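PDB 4YWT: glypican-1 from Homo sapiens, which carries heparan sulfate chains at the cell surface, through which it binds alpha-4(V) collagen and takes part in Schwann cell myelination. Local coordinates for residues A280-E288 / P448-L459. The protein carries 3 engineered substitutions. Sequence-based numbering, arbitrary orientation.
Sequences ANQADLDAE and PDMTIRQQIMQL
Pro448 sets its CA against the side-chain oxygen of Asn281, 3.6 Å from OD1. The amide of the next residue, Asp449, donates to that same oxygen (N to OD1 3.0 Å), a nearly straight hydrogen bond that reaches it from above the amide plane, 48° out of it. Asp449 is also the N-cap of helix 450-471: with its CG anti to the backbone N (chi1 -176°), the carboxylate turns from Asn281 toward the first helical turn, where OD1 accepts from Ile452 N at 3.3 Å. Ile452 spreads over the 280-288 segment, CG2 meeting the Asn281 carbonyl and packing 3.9 Å from CG of Leu285. In the elongated, mainly helical glypican core, this last modelled helix packs here along residues 280-288, where a type I turn from Ala283 to Asp286 leads into the helix that runs on to residue 299; Val236 of helix 204-236 touches both Leu285 and Ile452. One turn on, CB of Gln455 borders the CD2 methyl of Leu285, which presses on CG1 of Ile456 at 3.6 Å. The branches of Ile456 part: CD1 rests on the carbonyl of Asp284, while CG2 meets CG of Glu288 (3.6 Å). At Leu459, CB lies 3.7 Å from CB of Glu288, whose OE1 is hydrogen-bonded to Asn291 ND2 within its own helix.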
loop_
_atom_site.group_PDB
_atom_site.type_symbol
_atom_site.label_atom_id
_atom_site.label_comp_id
_atom_site.label_asym_id
_atom_site.label_seq_id
_atom_site.Cartn_x
_atom_site.Cartn_y
_atom_site.Cartn_z
ATOM N N ALA A 280 5.549 17.492 -8.465
ATOM C CA ALA A 280 6.096 17.903 -7.176
ATOM C C ALA A 280 5.150 17.559 -6.026
ATOM O O ALA A 280 5.568 17.008 -4.995
ATOM C CB ALA A 280 6.395 19.391 -7.190
ATOM N N ASN A 281 3.876 17.892 -6.210
ATOM C CA ASN A 281 2.858 17.617 -5.203
ATOM C C ASN A 281 2.781 16.135 -4.876
ATOM O O ASN A 281 2.741 15.756 -3.707
ATOM C CB ASN A 281 1.492 18.125 -5.665
ATOM C CG ASN A 281 1.332 19.617 -5.465
ATOM O OD1 ASN A 281 1.066 20.081 -4.357
ATOM N ND2 ASN A 281 1.497 20.379 -6.539
ATOM N N GLN A 282 2.768 15.301 -5.913
ATOM C CA GLN A 282 2.788 13.856 -5.728
ATOM C C GLN A 282 4.047 13.436 -4.978
ATOM O O GLN A 282 4.018 12.519 -4.159
ATOM C CB GLN A 282 2.714 13.129 -7.075
ATOM C CG GLN A 282 1.381 13.256 -7.797
ATOM C CD GLN A 282 1.303 14.487 -8.681
ATOM O OE1 GLN A 282 2.104 15.413 -8.551
ATOM N NE2 GLN A 282 0.337 14.499 -9.592
ATOM N N ALA A 283 5.151 14.124 -5.257
ATOM C CA ALA A 283 6.432 13.807 -4.638
ATOM C C ALA A 283 6.476 14.225 -3.168
ATOM O O ALA A 283 7.330 13.762 -2.412
ATOM C CB ALA A 283 7.568 14.465 -5.409
ATOM N N ASP A 284 5.562 15.100 -2.762
ATOM C CA ASP A 284 5.486 15.483 -1.351
ATOM C C ASP A 284 4.990 14.345 -0.446
ATOM O O ASP A 284 5.132 14.414 0.774
ATOM C CB ASP A 284 4.590 16.708 -1.175
ATOM C CG ASP A 284 5.330 18.010 -1.425
ATOM O OD1 ASP A 284 6.578 18.008 -1.373
ATOM O OD2 ASP A 284 4.661 19.037 -1.663
ATOM N N LEU A 285 4.421 13.302 -1.042
ATOM C CA LEU A 285 3.926 12.153 -0.280
ATOM C C LEU A 285 5.057 11.250 0.213
ATOM O O LEU A 285 4.835 10.341 1.017
ATOM C CB LEU A 285 2.958 11.326 -1.128
ATOM C CG LEU A 285 1.647 11.966 -1.581
ATOM C CD1 LEU A 285 1.228 11.395 -2.926
ATOM C CD2 LEU A 285 0.560 11.733 -0.546
ATOM N N ASP A 286 6.263 11.521 -0.279
ATOM C CA ASP A 286 7.433 10.663 -0.081
ATOM C C ASP A 286 7.675 10.237 1.367
ATOM O O ASP A 286 7.688 9.043 1.673
ATOM C CB ASP A 286 8.683 11.373 -0.613
ATOM C CG ASP A 286 9.913 10.489 -0.585
ATOM O OD1 ASP A 286 9.839 9.354 -1.098
ATOM O OD2 ASP A 286 10.953 10.929 -0.052
ATOM N N ALA A 287 7.861 11.216 2.246
ATOM C CA ALA A 287 8.238 10.960 3.636
ATOM C C ALA A 287 7.236 10.074 4.380
ATOM O O ALA A 287 7.619 9.098 5.027
ATOM C CB ALA A 287 8.416 12.279 4.376
ATOM N N GLU A 288 5.956 10.416 4.283
ATOM C CA GLU A 288 4.928 9.695 5.021
ATOM C C GLU A 288 4.612 8.346 4.382
ATOM O O GLU A 288 4.235 7.399 5.074
ATOM C CB GLU A 288 3.659 10.543 5.136
ATOM C CG GLU A 288 3.856 11.840 5.909
ATOM C CD GLU A 288 4.643 11.651 7.196
ATOM O OE1 GLU A 288 4.339 10.703 7.952
ATOM O OE2 GLU A 288 5.570 12.450 7.447
ATOM N N PRO A 448 0.014 24.309 -2.345
ATOM C CA PRO A 448 -0.018 22.843 -2.398
ATOM C C PRO A 448 -1.414 22.314 -2.705
ATOM O O PRO A 448 -2.404 22.989 -2.427
ATOM C CB PRO A 448 0.424 22.433 -0.990
ATOM C CG PRO A 448 0.023 23.573 -0.132
ATOM C CD PRO A 448 0.193 24.807 -0.970
ATOM N N ASP A 449 -1.484 21.118 -3.281
ATOM C CA ASP A 449 -2.763 20.486 -3.579
ATOM C C ASP A 449 -3.393 19.927 -2.304
ATOM O O ASP A 449 -2.709 19.313 -1.485
ATOM C CB ASP A 449 -2.581 19.380 -4.618
ATOM C CG ASP A 449 -3.893 18.760 -5.043
ATOM O OD1 ASP A 449 -4.171 17.616 -4.631
ATOM O OD2 ASP A 449 -4.650 19.417 -5.789
ATOM N N MET A 450 -4.694 20.143 -2.141
ATOM C CA MET A 450 -5.393 19.748 -0.920
ATOM C C MET A 450 -5.534 18.234 -0.781
ATOM O O MET A 450 -5.363 17.682 0.313
ATOM C CB MET A 450 -6.772 20.405 -0.866
ATOM C CG MET A 450 -6.814 21.722 -0.096
ATOM S SD MET A 450 -6.348 21.559 1.642
ATOM C CE MET A 450 -4.641 22.104 1.612
ATOM N N THR A 451 -5.853 17.572 -1.890
ATOM C CA THR A 451 -6.008 16.120 -1.905
ATOM C C THR A 451 -4.750 15.442 -1.373
ATOM O O THR A 451 -4.818 14.586 -0.482
ATOM C CB THR A 451 -6.308 15.600 -3.324
ATOM O OG1 THR A 451 -7.407 16.331 -3.883
ATOM C CG2 THR A 451 -6.650 14.117 -3.290
ATOM N N ILE A 452 -3.606 15.853 -1.913
ATOM C CA ILE A 452 -2.310 15.344 -1.482
ATOM C C ILE A 452 -2.118 15.511 0.023
ATOM O O ILE A 452 -1.691 14.582 0.707
ATOM C CB ILE A 452 -1.155 16.054 -2.215
ATOM C CG1 ILE A 452 -1.294 15.884 -3.731
ATOM C CG2 ILE A 452 0.190 15.534 -1.726
ATOM C CD1 ILE A 452 -1.286 14.444 -4.190
ATOM N N ARG A 453 -2.446 16.695 0.530
ATOM C CA ARG A 453 -2.313 16.986 1.955
ATOM C C ARG A 453 -3.172 16.057 2.814
ATOM O O ARG A 453 -2.703 15.510 3.824
ATOM C CB ARG A 453 -2.676 18.447 2.229
ATOM C CG ARG A 453 -1.473 19.372 2.222
ATOM C CD ARG A 453 -0.467 18.912 3.263
ATOM N NE ARG A 453 0.880 19.413 3.011
ATOM C CZ ARG A 453 1.947 19.047 3.713
ATOM N NH1 ARG A 453 1.821 18.179 4.708
ATOM N NH2 ARG A 453 3.141 19.547 3.422
ATOM N N GLN A 454 -4.425 15.874 2.406
ATOM C CA GLN A 454 -5.328 14.967 3.110
ATOM C C GLN A 454 -4.784 13.535 3.120
ATOM O O GLN A 454 -4.807 12.851 4.155
ATOM C CB GLN A 454 -6.721 15.006 2.477
ATOM C CG GLN A 454 -7.446 16.327 2.684
ATOM C CD GLN A 454 -8.765 16.401 1.942
ATOM O OE1 GLN A 454 -9.103 15.510 1.162
ATOM N NE2 GLN A 454 -9.521 17.466 2.182
ATOM N N GLN A 455 -4.284 13.090 1.969
ATOM C CA GLN A 455 -3.691 11.758 1.870
ATOM C C GLN A 455 -2.488 11.615 2.799
ATOM O O GLN A 455 -2.300 10.574 3.436
ATOM C CB GLN A 455 -3.284 11.457 0.429
ATOM C CG GLN A 455 -4.448 11.454 -0.547
ATOM C CD GLN A 455 -5.696 10.837 0.046
ATOM O OE1 GLN A 455 -5.741 9.638 0.322
ATOM N NE2 GLN A 455 -6.721 11.656 0.249
ATOM N N ILE A 456 -1.682 12.670 2.878
ATOM C CA ILE A 456 -0.538 12.698 3.778
ATOM C C ILE A 456 -1.013 12.554 5.222
ATOM O O ILE A 456 -0.396 11.840 6.021
ATOM C CB ILE A 456 0.286 13.996 3.608
ATOM C CG1 ILE A 456 1.016 13.980 2.264
ATOM C CG2 ILE A 456 1.294 14.154 4.732
ATOM C CD1 ILE A 456 1.821 15.229 1.984
ATOM N N MET A 457 -2.121 13.215 5.548
ATOM C CA MET A 457 -2.711 13.054 6.874
ATOM C C MET A 457 -3.103 11.601 7.134
ATOM O O MET A 457 -2.822 11.053 8.210
ATOM C CB MET A 457 -3.930 13.962 7.056
ATOM C CG MET A 457 -3.610 15.448 7.163
ATOM S SD MET A 457 -2.124 15.837 8.117
ATOM C CE MET A 457 -2.437 15.002 9.674
ATOM N N GLN A 458 -3.746 10.978 6.147
ATOM C CA GLN A 458 -4.118 9.567 6.255
ATOM C C GLN A 458 -2.898 8.685 6.538
ATOM O O GLN A 458 -2.926 7.828 7.435
ATOM C CB GLN A 458 -4.821 9.097 4.980
ATOM C CG GLN A 458 -6.167 9.762 4.732
ATOM C CD GLN A 458 -7.161 9.492 5.846
ATOM O OE1 GLN A 458 -7.642 8.370 6.006
ATOM N NE2 GLN A 458 -7.474 10.524 6.623
ATOM N N LEU A 459 -1.830 8.908 5.776
ATOM C CA LEU A 459 -0.580 8.181 5.980
ATOM C C LEU A 459 -0.060 8.369 7.402
ATOM O O LEU A 459 0.332 7.399 8.055
ATOM C CB LEU A 459 0.481 8.625 4.969
ATOM C CG LEU A 459 0.203 8.365 3.487
ATOM C CD1 LEU A 459 1.329 8.916 2.628
ATOM C CD2 LEU A 459 0.009 6.883 3.222
#